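Local structure of uncharacterized protein ABO_0056 (Alcanivorax borkumensis, 3H35) at residues 72-77 against 139-144; 111-114 against 118-121; 122-125 against 131-134. The protein is of unknown function but belongs to the Abi-alpha (DUF4393) family and may take part in abortive infection, a defence against phage. One frame throughout, in Å; residues are numbered along the deposited sequence.

Interaction 1 of 3, residues 72-77 against 139-144; sequences ALLTLY and SDFRKA
L74 and F141 meet with a methyl of L74 set over one face of the F141 ring. CD1 of L74 sits 3.7 Å from the centroid of the F141 ring, only 17° off the ring normal, which makes a clear CH-pi contact, though the methyl is shifted from the middle toward the rim. The closest atom there is CZ of F141, 3.5 Å from L74 CD1, with CE2 of the same ring almost as near. The two side chains cross at about a right angle.

L76, two residues further along strand 71-77 and on the same side of it, comes at the far end of the ring more loosely. Its CD2 lies 3.9 Å from F141 CZ, and its approach is oblique, belonging to neither face nor edge. Both leucines hold CG beside their own backbone N and anti to the carbonyl carbon, which lets CD1 of L74 and CD2 of L76 reach the ring. F141 does the reverse: its CG is anti to the backbone N (chi1 171°), which carries the ring out from helix 139-151 to the strand.

No hydrogen bond joins the two segments, whose backbones remain 9.1 Å apart between L74 CA and F141 CA; the joint is wholly apolar and buried. Y91 of strand 87-91 and I157 of strand 156-164 also touch the F141 ring, and C135 packs on L74 from helix 129-137. This is a helix packed on one face of an antiparallel sheet, with F141 reaching the strand that runs between 87-91 and 156-164.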
ATOM      1  N   ALA A  72      17.748   7.730   9.951  1.00 26.74           N
ATOM      2  CA  ALA A  72      16.966   7.323  11.108  1.00 27.13           C
ATOM      3  C   ALA A  72      15.483   7.312  10.750  1.00 26.70           C
ATOM      4  O   ALA A  72      14.974   8.214  10.067  1.00 26.92           O
ATOM      5  CB  ALA A  72      17.228   8.242  12.323  1.00 27.67           C
ATOM      6  N   LEU A  73      14.798   6.278  11.201  1.00 26.48           N
ATOM      7  CA  LEU A  73      13.384   6.109  10.980  1.00 26.68           C
ATOM      8  C   LEU A  73      12.727   5.736  12.279  1.00 27.28           C
ATOM      9  O   LEU A  73      13.164   4.827  12.967  1.00 27.86           O
ATOM     10  CB  LEU A  73      13.173   4.962   9.964  1.00 26.89           C
ATOM     11  CG  LEU A  73      11.771   4.738   9.392  1.00 27.51           C
ATOM     12  CD1 LEU A  73      11.298   6.007   8.647  1.00 25.20           C
ATOM     13  CD2 LEU A  73      11.785   3.514   8.475  1.00 27.54           C
ATOM     14  N   LEU A  74      11.690   6.447  12.644  1.00 27.65           N
ATOM     15  CA  LEU A  74      10.859   6.022  13.772  1.00 28.31           C
ATOM     16  C   LEU A  74       9.586   5.458  13.194  1.00 27.81           C
ATOM     17  O   LEU A  74       8.948   6.081  12.339  1.00 28.39           O
ATOM     18  CB  LEU A  74      10.506   7.202  14.697  1.00 28.52           C
ATOM     19  CG  LEU A  74      11.616   7.988  15.399  1.00 29.28           C
ATOM     20  CD1 LEU A  74      10.947   9.083  16.289  1.00 28.98           C
ATOM     21  CD2 LEU A  74      12.513   7.059  16.196  1.00 28.32           C
ATOM     22  N   THR A  75       9.232   4.264  13.624  1.00 27.82           N
ATOM     23  CA  THR A  75       8.022   3.630  13.169  1.00 27.26           C
ATOM     24  C   THR A  75       7.089   3.414  14.356  1.00 27.18           C
ATOM     25  O   THR A  75       7.499   2.903  15.388  1.00 26.98           O
ATOM     26  CB  THR A  75       8.373   2.296  12.477  1.00 28.59           C
ATOM     27  OG1 THR A  75       9.295   2.528  11.377  1.00 27.34           O
ATOM     28  CG2 THR A  75       7.120   1.613  12.006  1.00 25.28           C
ATOM     29  N   LEU A  76       5.845   3.843  14.211  1.00 26.08           N
ATOM     30  CA  LEU A  76       4.819   3.598  15.189  1.00 25.40           C
ATOM     31  C   LEU A  76       4.051   2.383  14.751  1.00 26.48           C
ATOM     32  O   LEU A  76       3.471   2.331  13.648  1.00 25.03           O
ATOM     33  CB  LEU A  76       3.897   4.801  15.344  1.00 24.56           C
ATOM     34  CG  LEU A  76       4.542   6.060  15.910  1.00 25.60           C
ATOM     35  CD1 LEU A  76       3.523   7.235  15.941  1.00 25.94           C
ATOM     36  CD2 LEU A  76       5.152   5.812  17.300  1.00 26.15           C
ATOM     37  N   TYR A  77       4.085   1.393  15.641  1.00 27.01           N
ATOM     38  CA  TYR A  77       3.413   0.134  15.500  1.00 26.92           C
ATOM     39  C   TYR A  77       2.227   0.054  16.429  1.00 27.91           C
ATOM     40  O   TYR A  77       2.298   0.472  17.585  1.00 26.48           O
ATOM     41  CB  TYR A  77       4.346  -0.999  15.894  1.00 27.10           C
ATOM     42  CG  TYR A  77       5.350  -1.346  14.858  1.00 27.84           C
ATOM     43  CD1 TYR A  77       5.068  -2.269  13.872  1.00 31.89           C
ATOM     44  CD2 TYR A  77       6.587  -0.749  14.850  1.00 31.88           C
ATOM     45  CE1 TYR A  77       6.032  -2.602  12.882  1.00 34.50           C
ATOM     46  CE2 TYR A  77       7.556  -1.071  13.884  1.00 33.70           C
ATOM     47  CZ  TYR A  77       7.261  -1.990  12.905  1.00 33.68           C
ATOM     48  OH  TYR A  77       8.205  -2.275  11.964  1.00 35.63           O
ATOM     49  N   SER A 139       8.164  17.891  17.983  1.00 34.04           N
ATOM     50  CA  SER A 139       6.822  18.131  18.500  1.00 34.33           C
ATOM     51  C   SER A 139       5.698  17.562  17.597  1.00 33.51           C
ATOM     52  O   SER A 139       4.678  17.136  18.109  1.00 33.38           O
ATOM     53  CB  SER A 139       6.612  19.626  18.756  1.00 33.95           C
ATOM     54  OG  SER A 139       6.699  20.333  17.520  1.00 37.35           O
ATOM     55  N   ASP A 140       5.892  17.553  16.279  1.00 33.34           N
ATOM     56  CA  ASP A 140       4.887  17.034  15.352  1.00 33.65           C
ATOM     57  C   ASP A 140       4.777  15.527  15.468  1.00 32.45           C
ATOM     58  O   ASP A 140       3.691  14.987  15.460  1.00 32.43           O
ATOM     59  CB  ASP A 140       5.227  17.356  13.895  1.00 34.43           C
ATOM     60  CG  ASP A 140       5.112  18.831  13.571  1.00 38.20           C
ATOM     61  OD1 ASP A 140       4.142  19.498  14.001  1.00 41.14           O
ATOM     62  OD2 ASP A 140       6.006  19.319  12.851  1.00 48.05           O
ATOM     63  N   PHE A 141       5.915  14.855  15.507  1.00 31.21           N
ATOM     64  CA  PHE A 141       5.923  13.440  15.747  1.00 30.68           C
ATOM     65  C   PHE A 141       5.189  13.116  17.061  1.00 30.57           C
ATOM     66  O   PHE A 141       4.347  12.199  17.119  1.00 30.55           O
ATOM     67  CB  PHE A 141       7.363  12.949  15.827  1.00 31.05           C
ATOM     68  CG  PHE A 141       7.464  11.547  16.283  1.00 29.25           C
ATOM     69  CD1 PHE A 141       7.154  10.517  15.419  1.00 29.85           C
ATOM     70  CD2 PHE A 141       7.822  11.258  17.579  1.00 28.80           C
ATOM     71  CE1 PHE A 141       7.182   9.195  15.854  1.00 29.62           C
ATOM     72  CE2 PHE A 141       7.863   9.946  18.027  1.00 30.29           C
ATOM     73  CZ  PHE A 141       7.527   8.912  17.149  1.00 29.07           C
ATOM     74  N   ARG A 142       5.491  13.885  18.109  1.00 29.37           N
ATOM     75  CA  ARG A 142       4.933  13.610  19.415  1.00 29.27           C
ATOM     76  C   ARG A 142       3.441  13.795  19.390  1.00 28.76           C
ATOM     77  O   ARG A 142       2.713  13.041  20.021  1.00 27.41           O
ATOM     78  CB  ARG A 142       5.561  14.510  20.499  1.00 29.44           C
ATOM     79  CG  ARG A 142       6.962  14.084  20.942  1.00 33.48           C
ATOM     80  CD  ARG A 142       7.000  12.614  21.347  1.00 38.12           C
ATOM     81  NE  ARG A 142       8.331  12.128  21.740  1.00 43.72           N
ATOM     82  CZ  ARG A 142       8.589  10.897  22.215  1.00 46.34           C
ATOM     83  NH1 ARG A 142       7.618  10.004  22.403  1.00 46.33           N
ATOM     84  NH2 ARG A 142       9.826  10.564  22.537  1.00 48.49           N
ATOM     85  N   LYS A 143       2.995  14.809  18.664  1.00 28.90           N
ATOM     86  CA  LYS A 143       1.572  15.039  18.461  1.00 30.49           C
ATOM     87  C   LYS A 143       0.890  13.841  17.760  1.00 29.23           C
ATOM     88  O   LYS A 143      -0.169  13.394  18.181  1.00 28.27           O
ATOM     89  CB  LYS A 143       1.395  16.284  17.612  1.00 31.73           C
ATOM     90  CG  LYS A 143      -0.012  16.815  17.556  1.00 37.43           C
ATOM     91  CD  LYS A 143      -0.123  17.928  16.496  1.00 43.50           C
ATOM     92  CE  LYS A 143      -1.502  18.596  16.498  1.00 46.57           C
ATOM     93  NZ  LYS A 143      -1.711  19.273  17.809  1.00 51.12           N
ATOM     94  N   ALA A 144       1.509  13.341  16.700  1.00 27.94           N
ATOM     95  CA  ALA A 144       0.956  12.198  15.939  1.00 27.34           C
ATOM     96  C   ALA A 144       0.887  10.963  16.854  1.00 26.90           C
ATOM     97  O   ALA A 144      -0.122  10.267  16.907  1.00 26.37           O
ATOM     98  CB  ALA A 144       1.818  11.881  14.701  1.00 27.02           C
TER

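Interaction 2 of 3, residues 111-114 against 118-121; sequences NHLF and LVIA. With EDO (1,2-ethanediol), chain D.
A helix-to-strand turn brings F114 of helix 106-115 back over V119, at the start of strand 119-123, in a tight helix-turn-strand corner. The CG2 methyl of V119 stands over the centre of the F114 ring, 3.4 Å from its centroid and just 9° off the normal, a nearly vertical CH-pi contact. V119 can do this because CG2 lies between its backbone N and carbonyl carbon.

The strand backbone also reaches the ring. A121 N approaches the edge close to the ring plane, 3.6 Å from F114 CE1, and the A121 methyl packs more loosely on the same carbon. Although CB of F114 starts out away from the strand, chi1 of -81° swings the phenyl back to it.

One hydrogen bond fastens the turn: L118 N donates to L113 O over 3.0 Å. Beside it, L113 CD2 and L118 CD1 are 3.9 Å apart, the two side chains crossing at about a right angle, while both V119 methyls lie near L113 CB, CG2 the nearer.

On the opposite face of the F114 ring lies a molecule of 1,2-ethanediol, probably from the crystallisation liquor, whose O2 is 3.4 Å from F114 CG. Its O1 donates to N111 OD1 at 2.6 Å, and R90, which also makes a cation-pi contact with F114, bonds to the same diol. N111 ND2 hydrogen-bonds to the carbonyl O of A115 of the third subunit.

Helix 56-65 closes the leucine side, with L61 on L113, L62 on L118 and L65 on V119, while L73 of strand 71-77 and L162 of strand 156-164 pack against F114.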
ATOM      1  N   ASN A 111       4.846   7.711   3.886  1.00 25.28           N
ATOM      2  CA  ASN A 111       3.747   6.788   3.606  1.00 24.23           C
ATOM      3  C   ASN A 111       3.680   6.484   2.110  1.00 25.08           C
ATOM      4  O   ASN A 111       3.533   5.347   1.728  1.00 25.15           O
ATOM      5  CB  ASN A 111       2.412   7.350   4.033  1.00 24.71           C
ATOM      6  CG  ASN A 111       1.359   6.285   4.110  1.00 25.97           C
ATOM      7  OD1 ASN A 111       1.300   5.542   5.098  1.00 28.85           O
ATOM      8  ND2 ASN A 111       0.605   6.128   3.054  1.00 25.25           N
ATOM      9  N   HIS A 112       3.807   7.514   1.277  1.00 24.37           N
ATOM     10  CA  HIS A 112       3.813   7.331  -0.167  1.00 24.76           C
ATOM     11  C   HIS A 112       5.032   6.535  -0.682  1.00 24.11           C
ATOM     12  O   HIS A 112       4.861   5.629  -1.480  1.00 24.16           O
ATOM     13  CB  HIS A 112       3.772   8.706  -0.864  1.00 24.71           C
ATOM     14  CG  HIS A 112       3.609   8.632  -2.364  1.00 24.44           C
ATOM     15  ND1 HIS A 112       2.405   8.363  -2.973  1.00 22.69           N
ATOM     16  CD2 HIS A 112       4.510   8.778  -3.364  1.00 25.34           C
ATOM     17  CE1 HIS A 112       2.563   8.364  -4.280  1.00 22.84           C
ATOM     18  NE2 HIS A 112       3.840   8.603  -4.548  1.00 24.13           N
ATOM     19  N   LEU A 113       6.247   6.886  -0.253  1.00 23.37           N
ATOM     20  CA  LEU A 113       7.454   6.166  -0.694  1.00 24.21           C
ATOM     21  C   LEU A 113       7.374   4.684  -0.330  1.00 24.49           C
ATOM     22  O   LEU A 113       7.711   3.828  -1.137  1.00 25.12           O
ATOM     23  CB  LEU A 113       8.735   6.776  -0.090  1.00 24.28           C
ATOM     24  CG  LEU A 113       9.081   8.182  -0.594  1.00 25.53           C
ATOM     25  CD1 LEU A 113      10.251   8.763   0.197  1.00 23.86           C
ATOM     26  CD2 LEU A 113       9.375   8.145  -2.119  1.00 22.15           C
ATOM     27  N   PHE A 114       6.908   4.391   0.870  1.00 24.20           N
ATOM     28  CA  PHE A 114       6.666   2.981   1.297  1.00 25.37           C
ATOM     29  C   PHE A 114       5.550   2.350   0.498  1.00 25.20           C
ATOM     30  O   PHE A 114       5.728   1.231   0.046  1.00 24.80           O
ATOM     31  CB  PHE A 114       6.389   2.813   2.822  1.00 24.61           C
ATOM     32  CG  PHE A 114       7.659   2.803   3.648  1.00 26.83           C
ATOM     33  CD1 PHE A 114       8.368   1.631   3.850  1.00 25.88           C
ATOM     34  CD2 PHE A 114       8.174   3.979   4.160  1.00 25.44           C
ATOM     35  CE1 PHE A 114       9.561   1.626   4.615  1.00 26.10           C
ATOM     36  CE2 PHE A 114       9.370   3.985   4.877  1.00 26.18           C
ATOM     37  CZ  PHE A 114      10.055   2.788   5.111  1.00 25.78           C
ATOM     38  N   LEU A 118       9.288   1.965  -2.852  1.00 24.05           N
ATOM     39  CA  LEU A 118      10.501   2.641  -3.273  1.00 24.46           C
ATOM     40  C   LEU A 118      11.589   2.629  -2.203  1.00 25.29           C
ATOM     41  O   LEU A 118      12.759   2.844  -2.527  1.00 26.70           O
ATOM     42  CB  LEU A 118      10.195   4.100  -3.682  1.00 25.14           C
ATOM     43  CG  LEU A 118       9.270   4.299  -4.886  1.00 26.08           C
ATOM     44  CD1 LEU A 118       9.030   5.793  -5.257  1.00 20.60           C
ATOM     45  CD2 LEU A 118       9.793   3.475  -6.095  1.00 26.06           C
ATOM     46  N   VAL A 119      11.197   2.407  -0.943  1.00 24.60           N
ATOM     47  CA  VAL A 119      12.101   2.397   0.198  1.00 24.84           C
ATOM     48  C   VAL A 119      11.784   1.184   1.090  1.00 25.69           C
ATOM     49  O   VAL A 119      10.705   0.578   0.968  1.00 25.90           O
ATOM     50  CB  VAL A 119      11.955   3.677   1.019  1.00 24.65           C
ATOM     51  CG1 VAL A 119      12.335   4.932   0.186  1.00 22.95           C
ATOM     52  CG2 VAL A 119      10.533   3.823   1.636  1.00 23.12           C
ATOM     53  N   ILE A 120      12.698   0.844   1.981  1.00 25.89           N
ATOM     54  CA  ILE A 120      12.485  -0.225   2.954  1.00 27.17           C
ATOM     55  C   ILE A 120      12.910   0.263   4.317  1.00 27.76           C
ATOM     56  O   ILE A 120      13.624   1.267   4.403  1.00 28.29           O
ATOM     57  CB  ILE A 120      13.255  -1.517   2.634  1.00 27.95           C
ATOM     58  CG1 ILE A 120      14.754  -1.219   2.466  1.00 29.02           C
ATOM     59  CG2 ILE A 120      12.652  -2.202   1.416  1.00 27.97           C
ATOM     60  CD1 ILE A 120      15.612  -2.474   2.299  1.00 34.64           C
ATOM     61  N   ALA A 121      12.448  -0.446   5.362  1.00 27.54           N
ATOM     62  CA  ALA A 121      12.866  -0.226   6.735  1.00 28.30           C
ATOM     63  C   ALA A 121      13.714  -1.405   7.182  1.00 29.05           C
ATOM     64  O   ALA A 121      13.370  -2.537   6.911  1.00 31.28           O
ATOM     65  CB  ALA A 121      11.651  -0.061   7.662  1.00 27.36           C
TER
HETATM   66  C1  EDO D 184       4.309   4.658   6.669  1.00 54.35           C
HETATM   67  O1  EDO D 184       2.997   5.104   7.054  1.00 54.43           O
HETATM   68  C2  EDO D 184       4.276   3.353   5.904  1.00 51.78           C
HETATM   69  O2  EDO D 184       5.450   2.626   6.231  1.00 49.95           O

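Interaction 3 of 3, residues 122-125 against 131-134; sequences SDFT and DYEL
Y132 meets F124 and T125 from helix 129-137; just before it D131 bonds to N93 through its carboxylate. The phenol ring of Y132 leaves the helix with CG beside the backbone N, CB already directed at segment 122-125. Its CE2 comes within 3.4 Å of F124 CE1. The two rings lie near parallel, at 24°, but are slid apart with centroids 5.2 Å from each other, a pair with little overlap and not a full stack. F124 brings its ring there with CG anti to the backbone N, chi1 170°.

At the far end of the phenol, OH takes the amide hydrogen of T125, with T125 N 3.0 Å from Y132 OH and the N-H pointing almost straight at it (170°). The same hydroxyl is hydrogen-bonded to the carbonyl of E160 on strand 156-164. It therefore ties helix 129-137 to the loop that follows strand 119-123, an edge strand of the antiparallel sheet within this chain, and to that strand's neighbour. T125 O lies in the plane of the phenol at its edge, 3.4 Å from Y132 CE2, while T125 OG1 bonds to T161.

Next along the helix, E133 packs against R159, which also touches F124 and Y132.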
ATOM      1  N   SER A 122      14.836  -1.163   7.833  1.00 29.67           N
ATOM      2  CA  SER A 122      15.598  -2.253   8.438  1.00 30.60           C
ATOM      3  C   SER A 122      15.842  -1.871   9.867  1.00 31.74           C
ATOM      4  O   SER A 122      15.339  -0.836  10.360  1.00 30.62           O
ATOM      5  CB  SER A 122      16.917  -2.490   7.690  1.00 30.78           C
ATOM      6  OG  SER A 122      17.744  -1.323   7.706  1.00 31.92           O
ATOM      7  N   ASP A 123      16.598  -2.710  10.566  1.00 33.19           N
ATOM      8  CA  ASP A 123      16.789  -2.514  12.004  1.00 34.16           C
ATOM      9  C   ASP A 123      17.578  -1.284  12.361  1.00 33.43           C
ATOM     10  O   ASP A 123      18.338  -0.736  11.551  1.00 32.16           O
ATOM     11  CB  ASP A 123      17.540  -3.697  12.619  1.00 35.73           C
ATOM     12  CG  ASP A 123      16.644  -4.864  12.909  1.00 41.28           C
ATOM     13  OD1 ASP A 123      15.443  -4.835  12.520  1.00 47.56           O
ATOM     14  OD2 ASP A 123      17.157  -5.824  13.525  1.00 48.92           O
ATOM     15  N   PHE A 124      17.408  -0.937  13.632  1.00 32.56           N
ATOM     16  CA  PHE A 124      18.109   0.126  14.301  1.00 32.88           C
ATOM     17  C   PHE A 124      19.554   0.192  13.861  1.00 31.42           C
ATOM     18  O   PHE A 124      20.185  -0.838  13.727  1.00 31.14           O
ATOM     19  CB  PHE A 124      18.040  -0.195  15.808  1.00 33.20           C
ATOM     20  CG  PHE A 124      18.905   0.654  16.656  1.00 34.72           C
ATOM     21  CD1 PHE A 124      18.533   1.945  16.962  1.00 39.31           C
ATOM     22  CD2 PHE A 124      20.073   0.148  17.195  1.00 38.64           C
ATOM     23  CE1 PHE A 124      19.325   2.745  17.779  1.00 40.32           C
ATOM     24  CE2 PHE A 124      20.871   0.920  18.004  1.00 38.82           C
ATOM     25  CZ  PHE A 124      20.503   2.233  18.292  1.00 41.29           C
ATOM     26  N   THR A 125      20.068   1.400  13.635  1.00 30.78           N
ATOM     27  CA  THR A 125      21.510   1.594  13.391  1.00 30.14           C
ATOM     28  C   THR A 125      22.120   2.409  14.518  1.00 30.02           C
ATOM     29  O   THR A 125      21.741   3.558  14.738  1.00 29.05           O
ATOM     30  CB  THR A 125      21.768   2.285  12.031  1.00 30.02           C
ATOM     31  OG1 THR A 125      21.197   1.472  11.012  1.00 29.40           O
ATOM     32  CG2 THR A 125      23.279   2.462  11.776  1.00 29.09           C
ATOM     33  N   ASP A 131      20.357  11.031  15.852  1.00 31.02           N
ATOM     34  CA  ASP A 131      19.210  11.314  14.989  1.00 31.07           C
ATOM     35  C   ASP A 131      17.868  10.786  15.507  1.00 30.04           C
ATOM     36  O   ASP A 131      16.852  11.471  15.427  1.00 29.73           O
ATOM     37  CB  ASP A 131      19.464  10.789  13.582  1.00 31.97           C
ATOM     38  CG  ASP A 131      20.522  11.610  12.858  1.00 33.14           C
ATOM     39  OD1 ASP A 131      20.269  12.807  12.635  1.00 37.35           O
ATOM     40  OD2 ASP A 131      21.606  11.074  12.551  1.00 35.73           O
ATOM     41  N   TYR A 132      17.858   9.574  16.036  1.00 29.37           N
ATOM     42  CA  TYR A 132      16.635   9.069  16.645  1.00 29.38           C
ATOM     43  C   TYR A 132      16.158  10.007  17.755  1.00 29.89           C
ATOM     44  O   TYR A 132      14.958  10.295  17.851  1.00 29.63           O
ATOM     45  CB  TYR A 132      16.858   7.691  17.235  1.00 29.12           C
ATOM     46  CG  TYR A 132      17.163   6.610  16.210  1.00 28.86           C
ATOM     47  CD1 TYR A 132      16.231   6.252  15.248  1.00 26.21           C
ATOM     48  CD2 TYR A 132      18.375   5.917  16.236  1.00 28.11           C
ATOM     49  CE1 TYR A 132      16.520   5.269  14.300  1.00 26.70           C
ATOM     50  CE2 TYR A 132      18.666   4.942  15.312  1.00 28.60           C
ATOM     51  CZ  TYR A 132      17.731   4.604  14.340  1.00 27.72           C
ATOM     52  OH  TYR A 132      18.039   3.609  13.428  1.00 27.01           O
ATOM     53  N   GLU A 133      17.114  10.467  18.584  1.00 30.32           N
ATOM     54  CA  GLU A 133      16.835  11.354  19.694  1.00 31.09           C
ATOM     55  C   GLU A 133      16.266  12.668  19.210  1.00 31.26           C
ATOM     56  O   GLU A 133      15.242  13.118  19.716  1.00 32.33           O
ATOM     57  CB  GLU A 133      18.090  11.568  20.562  1.00 31.10           C
ATOM     58  CG  GLU A 133      18.508  10.313  21.301  1.00 31.55           C
ATOM     59  CD  GLU A 133      19.899  10.389  21.966  1.00 35.61           C
ATOM     60  OE1 GLU A 133      20.582  11.462  21.906  1.00 38.18           O
ATOM     61  OE2 GLU A 133      20.312   9.358  22.552  1.00 31.92           O
ATOM     62  N   LEU A 134      16.890  13.269  18.205  1.00 31.67           N
ATOM     63  CA  LEU A 134      16.308  14.442  17.557  1.00 31.82           C
ATOM     64  C   LEU A 134      14.899  14.163  17.036  1.00 32.19           C
ATOM     65  O   LEU A 134      14.017  14.998  17.205  1.00 32.38           O
ATOM     66  CB  LEU A 134      17.156  14.916  16.377  1.00 31.79           C
ATOM     67  CG  LEU A 134      18.530  15.479  16.680  1.00 34.43           C
ATOM     68  CD1 LEU A 134      19.195  15.773  15.339  1.00 34.80           C
ATOM     69  CD2 LEU A 134      18.500  16.754  17.640  1.00 33.89           C
TER

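How the interactions relate
All three contacts gather round the same antiparallel sheet, but at different depths. Interactions 1 and 2 are buried and almost entirely apolar, each with a methyl set over a phenyl face; interaction 2 adds one backbone bond because its segments are joined by a short turn. Interaction 3, only partly buried, leans on a phenol hydroxyl instead. Interactions 2 and 3 share strand 119-123 without touching otherwise. Strand 71-77 is the common neighbour: L73 CD2 packs 3.7 Å from A121 CB of interaction 2, and A72 CB lies 3.6 Å from Y132 CE1 of interaction 3. Helices 129-137 and 139-151 follow one another, and both meet strand 71-77, with Y132 CD1 against L74 CD2.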